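Local coordinates for beta chain (Acipenser persicus, PDB 6IYH), which binds haem as the beta chain of a four-chain globin, and probably carries oxygen in the blood as other vertebrate haemoglobins do, at residues T12-A15 with K16-V19; V28-L31 with V32-W36; H60-G63 with K64-D68. One frame throughout, in Å; residues are numbered along the deposited sequence.

Contact 1 (T12-A15 with K16-V19); sequences TLWA and KVNV
The carbonyl oxygen of W14 accepts the backbone N-H of V17. V17 N lies 3.0 Å from W14 O, and the bond is nearly straight, 167° at the hydrogen. One residue earlier, L13 O takes the N-H of K16, with K16 N also 3.0 Å from L13 O. These are i to i+3 bonds, and W14 to V17 forms a type I beta turn. The turn follows helix 4-14 and leads into helix 19-33, which belong to the all-helical globin fold. N18, at the N-cap position of the second helix, caps it with OD1 on the backbone N of S21.

V17 joins L13 and W14 through its side chain. It is placed with CG1 anti to its backbone N (chi1 162°), and its two methyls serve different partners. V17 CG2 meets CD2 of L13 at 3.6 Å. V17 CG1 lies 3.8 Å from CZ3 of W14, while CB sits over one face of the indole, toward its rim. V19 reaches the same six-membered ring farther along: its CG1 is 3.8 Å from CZ2 of W14, and the two side chains cross at about a right angle. Beyond the turn, L13 packs on L113 and F117 of helix 100-117. W14 packs on L67 and I74 of helix 57-75, and on W129 of helix 123-142.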
loop_
_atom_site.group_PDB
_atom_site.type_symbol
_atom_site.label_atom_id
_atom_site.label_comp_id
_atom_site.label_asym_id
_atom_site.label_seq_id
_atom_site.Cartn_x
_atom_site.Cartn_y
_atom_site.Cartn_z
ATOM N N THR B 12 -27.755 -5.056 -12.162
ATOM C CA THR B 12 -27.945 -5.908 -13.356
ATOM C C THR B 12 -26.884 -6.978 -13.468
ATOM O O THR B 12 -27.184 -8.109 -13.819
ATOM C CB THR B 12 -28.065 -5.202 -14.729
ATOM O OG1 THR B 12 -26.820 -4.656 -15.118
ATOM C CG2 THR B 12 -29.033 -4.048 -14.656
ATOM N N LEU B 13 -25.637 -6.619 -13.201
ATOM C CA LEU B 13 -24.598 -7.633 -13.266
ATOM C C LEU B 13 -24.795 -8.631 -12.144
ATOM O O LEU B 13 -24.619 -9.829 -12.369
ATOM C CB LEU B 13 -23.200 -6.956 -13.174
ATOM C CG LEU B 13 -22.062 -7.929 -13.486
ATOM C CD1 LEU B 13 -20.794 -7.250 -14.027
ATOM C CD2 LEU B 13 -21.561 -8.548 -12.187
ATOM N N TRP B 14 -25.179 -8.181 -10.953
ATOM C CA TRP B 14 -25.352 -9.041 -9.784
ATOM C C TRP B 14 -26.410 -10.077 -10.042
ATOM O O TRP B 14 -26.285 -11.238 -9.635
ATOM C CB TRP B 14 -25.697 -8.292 -8.533
ATOM C CG TRP B 14 -25.706 -9.117 -7.345
ATOM C CD1 TRP B 14 -26.743 -9.471 -6.568
ATOM C CD2 TRP B 14 -24.536 -9.775 -6.767
ATOM N NE1 TRP B 14 -26.327 -10.311 -5.584
ATOM C CE2 TRP B 14 -24.979 -10.484 -5.652
ATOM C CE3 TRP B 14 -23.180 -9.839 -7.130
ATOM C CZ2 TRP B 14 -24.110 -11.270 -4.847
ATOM C CZ3 TRP B 14 -22.304 -10.558 -6.282
ATOM C CH2 TRP B 14 -22.779 -11.253 -5.195
ATOM N N ALA B 15 -27.443 -9.672 -10.784
ATOM C CA ALA B 15 -28.530 -10.621 -11.065
ATOM C C ALA B 15 -28.080 -11.818 -11.894
ATOM O O ALA B 15 -28.805 -12.839 -11.949
ATOM C CB ALA B 15 -29.664 -9.892 -11.767
ATOM N N LYS B 16 -26.902 -11.762 -12.529
ATOM C CA LYS B 16 -26.386 -12.846 -13.316
ATOM C C LYS B 16 -25.157 -13.504 -12.639
ATOM O O LYS B 16 -24.548 -14.334 -13.266
ATOM C CB LYS B 16 -25.931 -12.374 -14.674
ATOM C CG LYS B 16 -27.035 -11.756 -15.501
ATOM C CD LYS B 16 -26.534 -11.399 -16.892
ATOM C CE LYS B 16 -27.777 -11.423 -17.776
ATOM N NZ LYS B 16 -27.551 -10.751 -19.077
ATOM N N VAL B 17 -24.818 -13.100 -11.422
ATOM C CA VAL B 17 -23.600 -13.716 -10.761
ATOM C C VAL B 17 -23.993 -15.050 -10.080
ATOM O O VAL B 17 -24.841 -15.080 -9.207
ATOM C CB VAL B 17 -22.996 -12.747 -9.718
ATOM C CG1 VAL B 17 -22.062 -13.476 -8.747
ATOM C CG2 VAL B 17 -22.281 -11.596 -10.448
ATOM N N ASN B 18 -23.291 -16.085 -10.442
ATOM C CA ASN B 18 -23.321 -17.347 -9.758
ATOM C C ASN B 18 -22.361 -17.207 -8.572
ATOM O O ASN B 18 -21.145 -17.239 -8.753
ATOM C CB ASN B 18 -22.871 -18.466 -10.708
ATOM C CG ASN B 18 -22.825 -19.833 -10.038
ATOM O OD1 ASN B 18 -22.677 -19.930 -8.845
ATOM N ND2 ASN B 18 -22.903 -20.875 -10.815
ATOM N N VAL B 19 -22.917 -17.094 -7.378
ATOM C CA VAL B 19 -22.048 -16.754 -6.216
ATOM C C VAL B 19 -21.140 -17.913 -5.854
ATOM O O VAL B 19 -20.038 -17.709 -5.322
ATOM C CB VAL B 19 -22.866 -16.303 -4.982
ATOM C CG1 VAL B 19 -23.601 -15.010 -5.228
ATOM C CG2 VAL B 19 -23.906 -17.349 -4.559
#

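Contact 2 (V28-L31 with V32-W36); sequences VRLL and VVYPW
R29 O accepts the N-H of V33 at 2.8 Å from its N, with 164° at the hydrogen. V28 O takes the N-H of V32, N to O 2.9 Å. L30 O takes the N-H of Y34, again 2.9 Å from N to O. The V32 and Y34 bonds are both more bent than that of V33, at about 150°. L30 O also lies at the edge of the Y34 ring, in its plane.

P35 has no N-H to give to L31 O. Its CA-H points there instead, with P35 CA 3.2 Å from L31 O. OG1 of T37 bonds to Y34 O and more weakly to L30 O, so one hydroxyl serves both, while NE2 of Q38 provides a true hydrogen bond to L31 O. V33 O accepts a hydrogen bond from a basic side chain of one other protein chain, and the guanidinium of R29 is held by a different chain, NH2 by its backbone and NH1 by a polar side chain.

Among the side chains, CD1 of L30 touches CD2 of Y34 at 3.9 Å, the two groups crossing at about a right angle. Y34 CG lies anti to the carbonyl carbon and beside the backbone N (chi1 -53°), which puts the ring edge by L30 O. One ring face receives CG1 of V33, offset toward the rim; the ring also stacks with H104. Y34 is the first residue to leave helical backbone angles. Helix 19-33 thus ends in alpha-type bonds and passes into a 3-10 turn from P35, at the helix B to C corner of the globin fold, here facing neighbouring subunits.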
loop_
_atom_site.group_PDB
_atom_site.type_symbol
_atom_site.label_atom_id
_atom_site.label_comp_id
_atom_site.label_asym_id
_atom_site.label_seq_id
_atom_site.Cartn_x
_atom_site.Cartn_y
_atom_site.Cartn_z
ATOM N N VAL B 28 -9.957 -18.707 -4.747
ATOM C CA VAL B 28 -8.872 -19.466 -5.295
ATOM C C VAL B 28 -7.730 -18.554 -5.719
ATOM O O VAL B 28 -6.547 -18.803 -5.395
ATOM C CB VAL B 28 -9.292 -20.372 -6.463
ATOM C CG1 VAL B 28 -8.101 -20.993 -7.118
ATOM C CG2 VAL B 28 -10.211 -21.449 -5.916
ATOM N N ARG B 29 -8.091 -17.534 -6.483
ATOM C CA ARG B 29 -7.122 -16.566 -6.908
ATOM C C ARG B 29 -6.462 -15.874 -5.770
ATOM O O ARG B 29 -5.235 -15.711 -5.823
ATOM C CB ARG B 29 -7.668 -15.582 -7.953
ATOM C CG ARG B 29 -7.969 -16.275 -9.323
ATOM C CD ARG B 29 -8.673 -15.305 -10.255
ATOM N NE ARG B 29 -9.115 -16.048 -11.427
ATOM C CZ ARG B 29 -8.342 -16.259 -12.493
ATOM N NH1 ARG B 29 -7.130 -15.705 -12.604
ATOM N NH2 ARG B 29 -8.796 -17.009 -13.469
ATOM N N LEU B 30 -7.203 -15.494 -4.710
ATOM C CA LEU B 30 -6.598 -14.872 -3.596
ATOM C C LEU B 30 -5.492 -15.784 -3.028
ATOM O O LEU B 30 -4.361 -15.376 -2.743
ATOM C CB LEU B 30 -7.603 -14.518 -2.501
ATOM C CG LEU B 30 -6.987 -13.898 -1.276
ATOM C CD1 LEU B 30 -6.552 -12.488 -1.530
ATOM C CD2 LEU B 30 -7.915 -13.995 -0.103
ATOM N N LEU B 31 -5.856 -17.032 -2.811
ATOM C CA LEU B 31 -4.937 -17.985 -2.141
ATOM C C LEU B 31 -3.736 -18.411 -3.009
ATOM O O LEU B 31 -2.618 -18.684 -2.448
ATOM C CB LEU B 31 -5.739 -19.207 -1.691
ATOM C CG LEU B 31 -6.802 -18.942 -0.634
ATOM C CD1 LEU B 31 -7.605 -20.234 -0.468
ATOM C CD2 LEU B 31 -6.145 -18.550 0.672
ATOM N N VAL B 32 -3.915 -18.421 -4.327
ATOM C CA VAL B 32 -2.817 -18.736 -5.232
ATOM C C VAL B 32 -1.933 -17.490 -5.456
ATOM O O VAL B 32 -0.652 -17.627 -5.415
ATOM C CB VAL B 32 -3.322 -19.304 -6.590
ATOM C CG1 VAL B 32 -2.174 -19.371 -7.616
ATOM C CG2 VAL B 32 -3.985 -20.661 -6.338
ATOM N N VAL B 33 -2.522 -16.335 -5.740
ATOM C CA VAL B 33 -1.744 -15.210 -6.146
ATOM C C VAL B 33 -1.047 -14.549 -4.944
ATOM O O VAL B 33 0.025 -13.949 -5.073
ATOM C CB VAL B 33 -2.620 -14.202 -6.936
ATOM C CG1 VAL B 33 -1.937 -12.893 -7.275
ATOM C CG2 VAL B 33 -3.200 -14.849 -8.198
ATOM N N TYR B 34 -1.745 -14.521 -3.799
ATOM C CA TYR B 34 -1.224 -13.926 -2.551
ATOM C C TYR B 34 -1.130 -15.012 -1.512
ATOM O O TYR B 34 -1.853 -14.994 -0.520
ATOM C CB TYR B 34 -2.207 -12.844 -2.161
ATOM C CG TYR B 34 -2.482 -11.858 -3.257
ATOM C CD1 TYR B 34 -1.598 -10.782 -3.553
ATOM C CD2 TYR B 34 -3.605 -12.008 -4.082
ATOM C CE1 TYR B 34 -1.903 -9.869 -4.591
ATOM C CE2 TYR B 34 -3.845 -11.133 -5.112
ATOM C CZ TYR B 34 -3.042 -10.051 -5.345
ATOM O OH TYR B 34 -3.359 -9.180 -6.457
ATOM N N PRO B 35 -0.154 -15.892 -1.653
ATOM C CA PRO B 35 -0.258 -17.182 -0.871
ATOM C C PRO B 35 -0.056 -17.108 0.627
ATOM O O PRO B 35 -0.465 -18.003 1.405
ATOM C CB PRO B 35 0.769 -18.077 -1.570
ATOM C CG PRO B 35 1.703 -17.182 -2.252
ATOM C CD PRO B 35 0.867 -16.014 -2.699
ATOM N N TRP B 36 0.466 -15.984 1.063
ATOM C CA TRP B 36 0.531 -15.676 2.464
ATOM C C TRP B 36 -0.799 -15.597 3.124
ATOM O O TRP B 36 -0.889 -15.877 4.307
ATOM C CB TRP B 36 1.316 -14.433 2.725
ATOM C CG TRP B 36 0.897 -13.220 1.941
ATOM C CD1 TRP B 36 -0.067 -12.303 2.290
ATOM C CD2 TRP B 36 1.414 -12.803 0.694
ATOM N NE1 TRP B 36 -0.160 -11.355 1.342
ATOM C CE2 TRP B 36 0.725 -11.625 0.341
ATOM C CE3 TRP B 36 2.366 -13.329 -0.199
ATOM C CZ2 TRP B 36 1.017 -10.926 -0.773
ATOM C CZ3 TRP B 36 2.626 -12.657 -1.320
ATOM C CH2 TRP B 36 1.915 -11.482 -1.635
#

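Contact 3 (H60-G63 with K64-D68); sequences HAHG and KTVLD. With HEM (protoporphyrin IX containing Fe), chain D.
H60 O accepts the N-H of K64 at 3.1 Å from its N, one turn along helix 57-75. The imidazole of H60 turns elsewhere: its NE2 bonds to A54 O. The extended chain of K64 ends in a salt bridge to E20. A61 O takes the backbone N-H of T65, N to O 3.0 Å.

H62 reaches the iron-bound water and touches the haem, with T65 and V66 beside it. It stands at the place of the distal histidine of the globin fold, on the distal helix E. CG lies anti to the backbone N (chi1 -169°), which sends the ring toward the haem. H62 NE2 is hydrogen-bonded to a water at 2.6 Å, lying in the ring plane, and that water binds the iron at 2.1 Å. The ring edge rests against the porphyrin, with H62 CE1 3.4 Å from CHA of the haem. V66 approaches the ring obliquely, its CG2 3.6 Å from NE2 of H62. The other methyl of V66, CG1, lies 3.8 Å from haem C2B. H62 O receives the N-H of V66.

G63 O accepts the N-H of L67, 3.1 Å from N to O.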
loop_
_atom_site.group_PDB
_atom_site.type_symbol
_atom_site.label_atom_id
_atom_site.label_comp_id
_atom_site.label_asym_id
_atom_site.label_seq_id
_atom_site.Cartn_x
_atom_site.Cartn_y
_atom_site.Cartn_z
ATOM N N HIS B 60 -14.186 -23.632 -1.869
ATOM C CA HIS B 60 -15.381 -23.333 -2.622
ATOM C C HIS B 60 -16.497 -22.843 -1.726
ATOM O O HIS B 60 -17.164 -21.814 -2.040
ATOM C CB HIS B 60 -15.867 -24.503 -3.409
ATOM C CG HIS B 60 -14.824 -25.118 -4.289
ATOM N ND1 HIS B 60 -14.869 -26.451 -4.641
ATOM C CD2 HIS B 60 -13.652 -24.649 -4.773
ATOM C CE1 HIS B 60 -13.817 -26.740 -5.389
ATOM N NE2 HIS B 60 -13.099 -25.638 -5.535
ATOM N N ALA B 61 -16.789 -23.550 -0.618
ATOM C CA ALA B 61 -17.839 -23.107 0.256
ATOM C C ALA B 61 -17.608 -21.717 0.850
ATOM O O ALA B 61 -18.525 -20.851 0.992
ATOM C CB ALA B 61 -18.060 -24.152 1.378
ATOM N N HIS B 62 -16.374 -21.468 1.236
ATOM C CA HIS B 62 -16.053 -20.181 1.811
ATOM C C HIS B 62 -16.153 -19.031 0.805
ATOM O O HIS B 62 -16.643 -17.943 1.110
ATOM C CB HIS B 62 -14.674 -20.123 2.509
ATOM C CG HIS B 62 -14.533 -18.883 3.297
ATOM N ND1 HIS B 62 -15.361 -18.622 4.377
ATOM C CD2 HIS B 62 -13.781 -17.756 3.100
ATOM C CE1 HIS B 62 -15.127 -17.400 4.805
ATOM N NE2 HIS B 62 -14.151 -16.862 4.076
ATOM N N GLY B 63 -15.715 -19.313 -0.400
ATOM C CA GLY B 63 -15.825 -18.329 -1.476
ATOM C C GLY B 63 -17.312 -17.957 -1.689
ATOM O O GLY B 63 -17.648 -16.787 -1.891
ATOM N N LYS B 64 -18.180 -18.949 -1.668
ATOM C CA LYS B 64 -19.630 -18.629 -1.737
ATOM C C LYS B 64 -20.089 -17.757 -0.582
ATOM O O LYS B 64 -20.840 -16.820 -0.754
ATOM C CB LYS B 64 -20.412 -19.950 -1.790
ATOM C CG LYS B 64 -21.907 -19.815 -2.001
ATOM C CD LYS B 64 -22.630 -21.161 -1.853
ATOM C CE LYS B 64 -24.090 -20.925 -2.204
ATOM N NZ LYS B 64 -24.861 -22.183 -2.433
ATOM N N THR B 65 -19.675 -18.076 0.627
ATOM C CA THR B 65 -20.013 -17.240 1.808
ATOM C C THR B 65 -19.602 -15.773 1.598
ATOM O O THR B 65 -20.359 -14.844 1.907
ATOM C CB THR B 65 -19.396 -17.878 3.078
ATOM O OG1 THR B 65 -19.956 -19.203 3.295
ATOM C CG2 THR B 65 -19.575 -17.017 4.319
ATOM N N VAL B 66 -18.370 -15.552 1.108
ATOM C CA VAL B 66 -17.877 -14.202 0.846
ATOM C C VAL B 66 -18.760 -13.491 -0.199
ATOM O O VAL B 66 -19.149 -12.361 0.008
ATOM C CB VAL B 66 -16.393 -14.216 0.399
ATOM C CG1 VAL B 66 -15.970 -12.814 -0.008
ATOM C CG2 VAL B 66 -15.493 -14.713 1.523
ATOM N N LEU B 67 -19.106 -14.171 -1.289
ATOM C CA LEU B 67 -19.880 -13.557 -2.333
ATOM C C LEU B 67 -21.324 -13.253 -1.865
ATOM O O LEU B 67 -21.860 -12.238 -2.178
ATOM C CB LEU B 67 -19.797 -14.345 -3.606
ATOM C CG LEU B 67 -18.778 -13.849 -4.599
ATOM C CD1 LEU B 67 -19.350 -12.565 -5.221
ATOM C CD2 LEU B 67 -17.418 -13.587 -3.937
ATOM N N ASP B 68 -21.876 -14.103 -1.027
ATOM C CA ASP B 68 -23.168 -13.780 -0.339
ATOM C C ASP B 68 -23.128 -12.539 0.483
ATOM O O ASP B 68 -24.057 -11.741 0.413
ATOM C CB ASP B 68 -23.665 -14.972 0.471
ATOM C CG ASP B 68 -24.155 -16.082 -0.413
ATOM O OD1 ASP B 68 -24.251 -15.841 -1.617
ATOM O OD2 ASP B 68 -24.447 -17.197 0.104
HETATM C CHA HEM D . -14.819 -15.255 7.433
HETATM C CHB HEM D . -16.588 -11.939 4.446
HETATM C CHC HEM D . -12.051 -10.875 3.077
HETATM C CHD HEM D . -10.316 -14.108 6.206
HETATM C C1A HEM D . -15.651 -14.403 6.745
HETATM C C2A HEM D . -17.075 -14.511 6.801
HETATM C C3A HEM D . -17.568 -13.616 5.963
HETATM C C4A HEM D . -16.477 -12.951 5.341
HETATM C CMA HEM D . -19.048 -13.347 5.685
HETATM C CAA HEM D . -17.907 -15.441 7.666
HETATM C CBA HEM D . -18.292 -14.708 8.949
HETATM C CGA HEM D . -19.160 -15.523 9.898
HETATM O O1A HEM D . -18.729 -16.544 10.473
HETATM O O2A HEM D . -20.328 -15.169 10.139
HETATM C C1B HEM D . -15.490 -11.350 3.786
HETATM C C2B HEM D . -15.598 -10.302 2.807
HETATM C C3B HEM D . -14.323 -10.073 2.379
HETATM C C4B HEM D . -13.439 -10.883 3.206
HETATM C CMB HEM D . -16.848 -9.647 2.195
HETATM C CAB HEM D . -13.770 -9.145 1.369
HETATM C CBB HEM D . -14.516 -8.555 0.418
HETATM C C1C HEM D . -11.151 -11.681 3.732
HETATM C C2C HEM D . -9.711 -11.707 3.599
HETATM C C3C HEM D . -9.224 -12.630 4.512
HETATM C C4C HEM D . -10.374 -13.122 5.275
HETATM C CMC HEM D . -9.032 -10.975 2.496
HETATM C CAC HEM D . -7.847 -13.137 4.744
HETATM C CBC HEM D . -6.855 -12.822 3.898
HETATM C C1D HEM D . -11.461 -14.726 6.738
HETATM C C2D HEM D . -11.347 -15.858 7.641
HETATM C C3D HEM D . -12.588 -16.170 8.042
HETATM C C4D HEM D . -13.426 -15.226 7.301
HETATM C CMD HEM D . -10.046 -16.489 8.145
HETATM C CAD HEM D . -13.032 -17.300 8.959
HETATM C CBD HEM D . -12.981 -18.567 8.055
HETATM C CGD HEM D . -13.403 -19.884 8.687
HETATM O O1D HEM D . -14.587 -20.265 8.660
HETATM O O2D HEM D . -12.541 -20.624 9.154
HETATM N NA HEM D . -15.316 -13.467 5.861
HETATM N NB HEM D . -14.190 -11.606 4.055
HETATM N NC HEM D . -11.482 -12.519 4.787
HETATM N ND HEM D . -12.731 -14.298 6.530
HETATM FE FE HEM D . -13.435 -12.977 5.365
HETATM O O HOH W 1 -13.349 -14.352 3.805
#

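The three contacts follow one another along the chain. Contact 1 spans the turn between helix 4-14 and helix 19-33, contact 2 is at the far end of helix 19-33, and contact 3 is within helix 57-75. Contacts 1 and 3 touch, with centres about 14 Å apart: V19 packs on D68 and K64. Contacts 1 and 2 lie at opposite ends of helix 19-33, centres about 23 Å apart. Contacts 2 and 3 come within about 5 Å at their nearest atoms without touching. Contact 3 lines the haem pocket, contact 2 meets other subunits and also brings L30 close to the haem, and contact 1 lies at the surface.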